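Local coordinates for protein PfVFT1 (Plasmodium falciparum, PDB 5JKQ) that probably binds a small solute in the cleft between the two lobes of its Venus flytrap architecture, at residues Asp66-Glu71 against Asp143-Asp148; Ser197-Asn202 against Ser247-Val252; Asn216-Ile221 against Ser270-Gly275. The protein carries 3 engineered substitutions. All blocks are in the same frame, centred on the assembly; numbering follows the deposited sequence.

Interaction 1: residues Asp66-Glu71 against Asp143-Asp148; sequences DDVLSE and DIHMTD
The imidazole of His145 is the flat group here, and Val68 and Glu71 both reach it at a slant, neither squarely over a face nor in line with an edge. Val68 makes the real contact: its CG1 methyl lies 3.8 Å from CD2 of His145. With CG1 anti to the backbone N (chi1 168°), this branch is carried to the ring. A beta-branched valine offers a short, stiff apolar surface to ring carbon, and the two side chains cross obliquely. Glu71, one turn further along, is looser, its OE1 standing 4.2 Å from NE2 of His145. The other ring nitrogen, ND1, accepts a hydrogen bond from the backbone N of Lys79, which fixes the ring's rotation and is consistent with a ring proton on NE2, the nitrogen nearer Glu71. Asp67, just before Val68, is the N-cap of the helix; its OD1 accepts from Ser70 N at 3.1 Å, met from above the carboxylate plane. OD2 of Asp67 is salt-bridged to Arg15 on helix 14-29. This is a surface contact typical of an alpha/beta lobe: the capped start of helix 68-75 packs against the loop entering strand 146-147, an outer strand of the three-stranded parallel sheet.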
loop_
_atom_site.group_PDB
_atom_site.type_symbol
_atom_site.label_atom_id
_atom_site.label_comp_id
_atom_site.label_asym_id
_atom_site.label_seq_id
_atom_site.Cartn_x
_atom_site.Cartn_y
_atom_site.Cartn_z
ATOM N N ASP A 66 24.992 15.626 -0.688
ATOM C CA ASP A 66 24.020 16.709 -0.583
ATOM C C ASP A 66 22.640 16.187 -0.979
ATOM O O ASP A 66 22.145 16.475 -2.068
ATOM C CB ASP A 66 24.423 17.895 -1.465
ATOM C CG ASP A 66 23.572 19.135 -1.211
ATOM O OD1 ASP A 66 22.564 19.039 -0.477
ATOM O OD2 ASP A 66 23.910 20.211 -1.751
ATOM N N ASP A 67 22.029 15.413 -0.085
ATOM C CA ASP A 67 20.728 14.810 -0.355
ATOM C C ASP A 67 19.831 14.854 0.880
ATOM O O ASP A 67 20.214 15.397 1.916
ATOM C CB ASP A 67 20.907 13.366 -0.845
ATOM C CG ASP A 67 21.507 12.449 0.209
ATOM O OD1 ASP A 67 22.032 12.949 1.225
ATOM O OD2 ASP A 67 21.461 11.216 0.008
ATOM N N VAL A 68 18.637 14.287 0.758
ATOM C CA VAL A 68 17.660 14.295 1.843
ATOM C C VAL A 68 18.143 13.479 3.041
ATOM O O VAL A 68 17.927 13.871 4.186
ATOM C CB VAL A 68 16.293 13.748 1.356
ATOM C CG1 VAL A 68 15.346 13.463 2.526
ATOM C CG2 VAL A 68 15.656 14.732 0.387
ATOM N N LEU A 69 18.796 12.350 2.782
ATOM C CA LEU A 69 19.212 11.471 3.867
ATOM C C LEU A 69 20.217 12.170 4.776
ATOM O O LEU A 69 20.188 11.990 5.992
ATOM C CB LEU A 69 19.812 10.170 3.327
ATOM C CG LEU A 69 20.048 9.095 4.395
ATOM C CD1 LEU A 69 18.727 8.573 4.943
ATOM C CD2 LEU A 69 20.884 7.952 3.851
ATOM N N SER A 70 21.099 12.974 4.189
ATOM C CA SER A 70 22.083 13.717 4.969
ATOM C C SER A 70 21.411 14.706 5.919
ATOM O O SER A 70 21.916 14.964 7.012
ATOM C CB SER A 70 23.052 14.453 4.044
ATOM O OG SER A 70 23.983 13.552 3.471
ATOM N N GLU A 71 20.274 15.258 5.505
ATOM C CA GLU A 71 19.506 16.147 6.369
ATOM C C GLU A 71 18.922 15.358 7.537
ATOM O O GLU A 71 18.992 15.787 8.690
ATOM C CB GLU A 71 18.387 16.838 5.586
ATOM C CG GLU A 71 18.871 17.676 4.412
ATOM C CD GLU A 71 17.731 18.324 3.648
ATOM O OE1 GLU A 71 16.572 18.231 4.107
ATOM O OE2 GLU A 71 17.993 18.926 2.586
ATOM N N ASP A 143 7.588 19.626 2.958
ATOM C CA ASP A 143 7.162 19.663 4.354
ATOM C C ASP A 143 7.472 18.328 5.025
ATOM O O ASP A 143 7.585 18.244 6.248
ATOM C CB ASP A 143 5.668 19.974 4.462
ATOM C CG ASP A 143 5.325 21.371 3.988
ATOM O OD1 ASP A 143 6.083 22.313 4.305
ATOM O OD2 ASP A 143 4.298 21.529 3.293
ATOM N N ILE A 144 7.613 17.289 4.206
ATOM C CA ILE A 144 7.907 15.946 4.686
ATOM C C ILE A 144 8.953 15.287 3.795
ATOM O O ILE A 144 9.106 15.654 2.630
ATOM C CB ILE A 144 6.636 15.068 4.722
ATOM C CG1 ILE A 144 5.896 15.165 3.382
ATOM C CG2 ILE A 144 5.740 15.495 5.876
ATOM C CD1 ILE A 144 4.678 14.268 3.261
ATOM N N HIS A 145 9.678 14.324 4.354
ATOM C CA HIS A 145 10.635 13.540 3.584
ATOM C C HIS A 145 9.941 12.352 2.922
ATOM O O HIS A 145 10.398 11.844 1.897
ATOM C CB HIS A 145 11.770 13.044 4.485
ATOM C CG HIS A 145 12.474 14.136 5.228
ATOM N ND1 HIS A 145 12.746 14.062 6.577
ATOM C CD2 HIS A 145 12.972 15.324 4.808
ATOM C CE1 HIS A 145 13.374 15.159 6.959
ATOM N NE2 HIS A 145 13.525 15.941 5.904
HETATM N N MSE A 146 8.823 11.932 3.511
HETATM C CA MSE A 146 8.158 10.688 3.141
HETATM C C MSE A 146 6.665 10.698 3.387
HETATM O O MSE A 146 6.184 11.370 4.297
HETATM C CB MSE A 146 8.726 9.526 3.944
HETATM C CG MSE A 146 9.966 8.901 3.411
HETATM SE SE MSE A 146 10.420 7.435 4.599
HETATM C CE MSE A 146 9.367 6.035 3.748
ATOM N N THR A 147 5.947 9.902 2.605
ATOM C CA THR A 147 4.586 9.526 2.950
ATOM C C THR A 147 4.653 8.255 3.787
ATOM O O THR A 147 5.681 7.577 3.814
ATOM C CB THR A 147 3.711 9.276 1.709
ATOM O OG1 THR A 147 4.156 8.088 1.040
ATOM C CG2 THR A 147 3.770 10.461 0.754
ATOM N N ASP A 148 3.562 7.936 4.472
ATOM C CA ASP A 148 3.446 6.660 5.162
ATOM C C ASP A 148 3.474 5.539 4.122
ATOM O O ASP A 148 3.307 5.792 2.931
ATOM C CB ASP A 148 2.159 6.611 5.990
ATOM C CG ASP A 148 2.161 5.489 7.008
ATOM O OD1 ASP A 148 2.076 4.312 6.598
ATOM O OD2 ASP A 148 2.236 5.786 8.220
#

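Interaction 2: residues Ser197-Asn202 against Ser247-Val252; sequences SYISKN and SHIIGV
Ile249 gives up the most surface here, and its two branches divide the work. CD1, at the end of the longer branch, comes to 3.7 Å from CE2 of Tyr198, while the CG2 methyl faces Ile199, whose CD1 is 4.5 Å away. Placing CG1 anti to the backbone N (chi1 -172°) sends the longer branch to the tyrosine and puts CG2 between the backbone N and the carbonyl carbon, turned to the second partner. A branched aliphatic residue suits such a site because it can serve two neighbours at once. Tyr198 meets it from the opposite direction, with the methyl oblique to the ring. Tyrosine suits this partly exposed place, its ring carbons packing on Ile249 and its OH, at the ring's end, 4.0 Å from CD1 of Ile249. The contact brings the last turn of helix 192-201 against the approach to strand 250-253, within an alpha/beta layered lobe in which that strand runs parallel to strand 206-209 and antiparallel to strand 175-184. Ile249 is tied to Lys206 by backbone hydrogen bonding. Tyr198 belongs to a wider apolar patch: its ring meets that of Tyr187 with the planes at about 65°, and Ile189 and Leu205 press on it from neighbouring loops. Ile199 is buried, as suits its purely aliphatic side chain, and touches Phe222 of helix 212-222 as well as Leu205.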
loop_
_atom_site.group_PDB
_atom_site.type_symbol
_atom_site.label_atom_id
_atom_site.label_comp_id
_atom_site.label_asym_id
_atom_site.label_seq_id
_atom_site.Cartn_x
_atom_site.Cartn_y
_atom_site.Cartn_z
ATOM N N SER A 197 -14.035 -16.979 -18.343
ATOM C CA SER A 197 -14.851 -17.639 -19.353
ATOM C C SER A 197 -16.286 -17.132 -19.304
ATOM O O SER A 197 -16.865 -16.802 -20.336
ATOM C CB SER A 197 -14.823 -19.156 -19.162
ATOM O OG SER A 197 -13.518 -19.668 -19.368
ATOM N N TYR A 198 -16.853 -17.054 -18.104
ATOM C CA TYR A 198 -18.229 -16.593 -17.948
ATOM C C TYR A 198 -18.397 -15.155 -18.441
ATOM O O TYR A 198 -19.301 -14.867 -19.224
ATOM C CB TYR A 198 -18.673 -16.696 -16.489
ATOM C CG TYR A 198 -20.138 -16.387 -16.293
ATOM C CD1 TYR A 198 -21.102 -17.378 -16.435
ATOM C CD2 TYR A 198 -20.561 -15.104 -15.977
ATOM C CE1 TYR A 198 -22.444 -17.100 -16.263
ATOM C CE2 TYR A 198 -21.901 -14.816 -15.802
ATOM C CZ TYR A 198 -22.838 -15.817 -15.946
ATOM O OH TYR A 198 -24.174 -15.536 -15.773
ATOM N N ILE A 199 -17.525 -14.258 -17.986
ATOM C CA ILE A 199 -17.584 -12.859 -18.404
ATOM C C ILE A 199 -17.393 -12.745 -19.917
ATOM O O ILE A 199 -17.943 -11.846 -20.550
ATOM C CB ILE A 199 -16.515 -11.997 -17.680
ATOM C CG1 ILE A 199 -16.711 -12.046 -16.161
ATOM C CG2 ILE A 199 -16.553 -10.542 -18.155
ATOM C CD1 ILE A 199 -18.058 -11.544 -15.676
ATOM N N SER A 200 -16.625 -13.662 -20.498
ATOM C CA SER A 200 -16.375 -13.632 -21.935
ATOM C C SER A 200 -17.602 -14.107 -22.714
ATOM O O SER A 200 -17.849 -13.647 -23.829
ATOM C CB SER A 200 -15.157 -14.490 -22.292
ATOM O OG SER A 200 -15.465 -15.870 -22.243
ATOM N N LYS A 201 -18.370 -15.019 -22.122
ATOM C CA LYS A 201 -19.569 -15.550 -22.769
ATOM C C LYS A 201 -20.764 -14.608 -22.628
ATOM O O LYS A 201 -21.637 -14.575 -23.497
ATOM C CB LYS A 201 -19.940 -16.922 -22.188
ATOM C CG LYS A 201 -18.949 -18.051 -22.473
ATOM C CD LYS A 201 -18.717 -18.290 -23.957
ATOM C CE LYS A 201 -19.987 -18.713 -24.681
ATOM N NZ LYS A 201 -19.731 -18.993 -26.123
ATOM N N ASN A 202 -20.799 -13.847 -21.537
ATOM C CA ASN A 202 -21.969 -13.038 -21.194
ATOM C C ASN A 202 -21.692 -11.538 -21.180
ATOM O O ASN A 202 -20.561 -11.102 -20.974
ATOM C CB ASN A 202 -22.510 -13.469 -19.831
ATOM C CG ASN A 202 -22.911 -14.929 -19.804
ATOM O OD1 ASN A 202 -22.120 -15.796 -19.432
ATOM N ND2 ASN A 202 -24.145 -15.211 -20.206
ATOM N N SER A 247 -28.168 -8.911 -8.269
ATOM C CA SER A 247 -28.038 -7.686 -9.058
ATOM C C SER A 247 -26.626 -7.542 -9.627
ATOM O O SER A 247 -26.435 -6.973 -10.704
ATOM C CB SER A 247 -28.387 -6.464 -8.208
ATOM O OG SER A 247 -27.509 -6.338 -7.101
ATOM N N HIS A 248 -25.643 -8.054 -8.892
ATOM C CA HIS A 248 -24.249 -8.035 -9.327
ATOM C C HIS A 248 -23.687 -9.454 -9.338
ATOM O O HIS A 248 -23.845 -10.197 -8.370
ATOM C CB HIS A 248 -23.413 -7.137 -8.413
ATOM C CG HIS A 248 -23.859 -5.707 -8.401
ATOM N ND1 HIS A 248 -25.117 -5.323 -7.987
ATOM C CD2 HIS A 248 -23.216 -4.569 -8.755
ATOM C CE1 HIS A 248 -25.228 -4.010 -8.083
ATOM N NE2 HIS A 248 -24.088 -3.529 -8.546
ATOM N N ILE A 249 -23.030 -9.821 -10.434
ATOM C CA ILE A 249 -22.578 -11.195 -10.635
ATOM C C ILE A 249 -21.551 -11.623 -9.586
ATOM O O ILE A 249 -21.532 -12.782 -9.172
ATOM C CB ILE A 249 -21.977 -11.382 -12.050
ATOM C CG1 ILE A 249 -21.677 -12.861 -12.326
ATOM C CG2 ILE A 249 -20.723 -10.522 -12.237
ATOM C CD1 ILE A 249 -22.915 -13.752 -12.382
ATOM N N ILE A 250 -20.704 -10.690 -9.161
ATOM C CA ILE A 250 -19.727 -10.969 -8.112
ATOM C C ILE A 250 -19.578 -9.787 -7.168
ATOM O O ILE A 250 -19.986 -8.666 -7.479
ATOM C CB ILE A 250 -18.329 -11.316 -8.690
ATOM C CG1 ILE A 250 -17.738 -10.127 -9.459
ATOM C CG2 ILE A 250 -18.413 -12.551 -9.575
ATOM C CD1 ILE A 250 -16.266 -10.278 -9.770
ATOM N N GLY A 251 -18.987 -10.063 -6.013
ATOM C CA GLY A 251 -18.619 -9.036 -5.059
ATOM C C GLY A 251 -17.128 -9.118 -4.801
ATOM O O GLY A 251 -16.609 -10.188 -4.478
ATOM N N VAL A 252 -16.438 -7.994 -4.967
ATOM C CA VAL A 252 -15.001 -7.926 -4.732
ATOM C C VAL A 252 -14.737 -7.283 -3.377
ATOM O O VAL A 252 -15.226 -6.188 -3.094
ATOM C CB VAL A 252 -14.273 -7.123 -5.826
ATOM C CG1 VAL A 252 -12.766 -7.298 -5.694
ATOM C CG2 VAL A 252 -14.740 -7.554 -7.211
#

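Interaction 3: residues Asn216-Ile221 against Ser270-Gly275; sequences NALKNI and SFLKTG
Helix 212-222 lies across the long strand 265-281 in one of the two alpha/beta lobes of the Venus flytrap architecture, and Leu272 is the strand residue on which the helix rests. The axes of the short segments approach to 8.4 Å with an angle of 120° between their directions. Alanine suits the point of nearest backbone approach, where the methyl CB of Ala217 lies 4.2 Å from CB of Leu272. Leu272 then spreads along the helix. Its CD1 packs at 3.6 Å from the backbone O of Ala217 and at 4.2 Å from CG of Leu218, and also touches CG1 of Ile221 on the next turn; CD2 of Leu272 lies against CD1 of Ile221 at 3.8 Å. With CG of Leu272 anti to the carbonyl carbon (chi1 -64°), the forked end is turned to the helix, where the branched Ile221 meets both methyls at a slant. Such helix-on-sheet packing is a recurring element of alpha/beta lobes, and here the helix is also fastened near its start by the disulfide between Cys209, at the end of strand 206-209, and Cys215. Leu218 extends the apolar layer to Ile250 and Val252 of strand 250-253. On the strand side, an ST turn positions Leu272: OG of Ser270 accepts from Leu272 N at 3.2 Å, nearly straight at 161°. Asn179 on strand 175-184 accepts from this hydroxyl through its O, so the buried serine oxygen is gripped by two bonds, and donates from ND2 to Leu272 O and Thr274 OG1. Serine suits the place because a short hydroxyl side chain can both accept from the chain two residues on and donate to a neighbouring strand.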
loop_
_atom_site.group_PDB
_atom_site.type_symbol
_atom_site.label_atom_id
_atom_site.label_comp_id
_atom_site.label_asym_id
_atom_site.label_seq_id
_atom_site.Cartn_x
_atom_site.Cartn_y
_atom_site.Cartn_z
ATOM N N ASN A 216 -10.633 -1.938 -9.181
ATOM C CA ASN A 216 -9.470 -1.693 -10.027
ATOM C C ASN A 216 -8.658 -2.960 -10.272
ATOM O O ASN A 216 -8.157 -3.179 -11.375
ATOM C CB ASN A 216 -8.576 -0.616 -9.405
ATOM C CG ASN A 216 -8.893 0.778 -9.922
ATOM O OD1 ASN A 216 -9.150 0.971 -11.110
ATOM N ND2 ASN A 216 -8.874 1.759 -9.026
ATOM N N ALA A 217 -8.532 -3.791 -9.244
ATOM C CA ALA A 217 -7.778 -5.033 -9.360
ATOM C C ALA A 217 -8.394 -5.950 -10.415
ATOM O O ALA A 217 -7.685 -6.713 -11.070
ATOM C CB ALA A 217 -7.712 -5.740 -8.015
ATOM N N LEU A 218 -9.711 -5.865 -10.579
ATOM C CA LEU A 218 -10.415 -6.675 -11.570
ATOM C C LEU A 218 -10.567 -5.941 -12.898
ATOM O O LEU A 218 -10.696 -6.572 -13.948
ATOM C CB LEU A 218 -11.793 -7.090 -11.047
ATOM C CG LEU A 218 -11.821 -8.406 -10.266
ATOM C CD1 LEU A 218 -11.493 -8.177 -8.799
ATOM C CD2 LEU A 218 -13.165 -9.093 -10.426
ATOM N N LYS A 219 -10.559 -4.612 -12.853
ATOM C CA LYS A 219 -10.643 -3.811 -14.069
ATOM C C LYS A 219 -9.442 -4.099 -14.966
ATOM O O LYS A 219 -9.546 -4.059 -16.194
ATOM C CB LYS A 219 -10.711 -2.319 -13.734
ATOM C CG LYS A 219 -11.038 -1.427 -14.929
ATOM C CD LYS A 219 -10.598 0.011 -14.704
ATOM C CE LYS A 219 -11.740 0.987 -14.925
ATOM N NZ LYS A 219 -12.788 0.864 -13.875
ATOM N N ASN A 220 -8.306 -4.393 -14.343
ATOM C CA ASN A 220 -7.095 -4.757 -15.068
ATOM C C ASN A 220 -7.297 -5.999 -15.927
ATOM O O ASN A 220 -6.631 -6.175 -16.948
ATOM C CB ASN A 220 -5.943 -4.998 -14.089
ATOM C CG ASN A 220 -5.448 -3.721 -13.441
ATOM O OD1 ASN A 220 -5.449 -2.655 -14.056
ATOM N ND2 ASN A 220 -5.016 -3.826 -12.189
ATOM N N ILE A 221 -8.218 -6.858 -15.503
ATOM C CA ILE A 221 -8.471 -8.118 -16.188
ATOM C C ILE A 221 -9.581 -7.985 -17.225
ATOM O O ILE A 221 -9.424 -8.415 -18.367
ATOM C CB ILE A 221 -8.864 -9.233 -15.188
ATOM C CG1 ILE A 221 -7.821 -9.357 -14.072
ATOM C CG2 ILE A 221 -9.045 -10.570 -15.907
ATOM C CD1 ILE A 221 -6.427 -9.743 -14.548
ATOM N N SER A 270 -8.629 -14.339 -5.626
ATOM C CA SER A 270 -8.199 -14.123 -7.005
ATOM C C SER A 270 -6.686 -13.972 -7.103
ATOM O O SER A 270 -6.106 -14.156 -8.174
ATOM C CB SER A 270 -8.869 -12.878 -7.588
ATOM O OG SER A 270 -8.409 -11.705 -6.936
ATOM N N PHE A 271 -6.067 -13.620 -5.978
ATOM C CA PHE A 271 -4.638 -13.317 -5.905
ATOM C C PHE A 271 -4.274 -12.112 -6.773
ATOM O O PHE A 271 -3.105 -11.891 -7.084
ATOM C CB PHE A 271 -3.801 -14.539 -6.305
ATOM C CG PHE A 271 -3.960 -15.711 -5.376
ATOM C CD1 PHE A 271 -3.788 -15.551 -4.012
ATOM C CD2 PHE A 271 -4.282 -16.967 -5.864
ATOM C CE1 PHE A 271 -3.929 -16.620 -3.151
ATOM C CE2 PHE A 271 -4.426 -18.043 -5.005
ATOM C CZ PHE A 271 -4.249 -17.866 -3.646
ATOM N N LEU A 272 -5.287 -11.338 -7.159
ATOM C CA LEU A 272 -5.071 -10.033 -7.768
ATOM C C LEU A 272 -4.797 -9.045 -6.643
ATOM O O LEU A 272 -5.701 -8.691 -5.886
ATOM C CB LEU A 272 -6.284 -9.603 -8.597
ATOM C CG LEU A 272 -6.603 -10.480 -9.812
ATOM C CD1 LEU A 272 -8.008 -10.195 -10.326
ATOM C CD2 LEU A 272 -5.572 -10.275 -10.921
ATOM N N LYS A 273 -3.547 -8.609 -6.529
ATOM C CA LYS A 273 -3.102 -7.885 -5.345
ATOM C C LYS A 273 -3.235 -6.373 -5.462
ATOM O O LYS A 273 -3.224 -5.810 -6.555
ATOM C CB LYS A 273 -1.645 -8.237 -5.039
ATOM C CG LYS A 273 -1.381 -9.729 -4.915
ATOM C CD LYS A 273 -2.323 -10.385 -3.921
ATOM C CE LYS A 273 -1.976 -11.848 -3.702
ATOM N NZ LYS A 273 -1.072 -12.042 -2.538
ATOM N N THR A 274 -3.366 -5.734 -4.304
ATOM C CA THR A 274 -3.334 -4.284 -4.186
ATOM C C THR A 274 -2.092 -3.918 -3.383
ATOM O O THR A 274 -1.989 -4.249 -2.203
ATOM C CB THR A 274 -4.607 -3.738 -3.499
ATOM O OG1 THR A 274 -5.759 -4.078 -4.282
ATOM C CG2 THR A 274 -4.539 -2.224 -3.331
ATOM N N GLY A 275 -1.143 -3.251 -4.033
ATOM C CA GLY A 275 0.124 -2.919 -3.407
ATOM C C GLY A 275 0.085 -1.645 -2.585
ATOM O O GLY A 275 -0.741 -0.764 -2.820
#

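From the N terminus, interaction 1 comes first: Asp66-Glu71 is met again at Asp143-Asp148, closing a long loop before either other contact opens. Interaction 2 then opens at Ser197-Asn202 and interaction 3 at Asn216-Ile221; Ser247-Val252 completes the former and Ser270-Gly275 the latter, so these two cross. They also touch each other, and both reach the same mixed sheet, tying helices 192-201 and 212-222 to it. Interaction 1 lies across the chain's centre, about 46 Å from interaction 2 between centres. Strand 265-281 connects the two regions: Leu272 serves interaction 3, while Ala278 and Tyr279 meet strand 146-147.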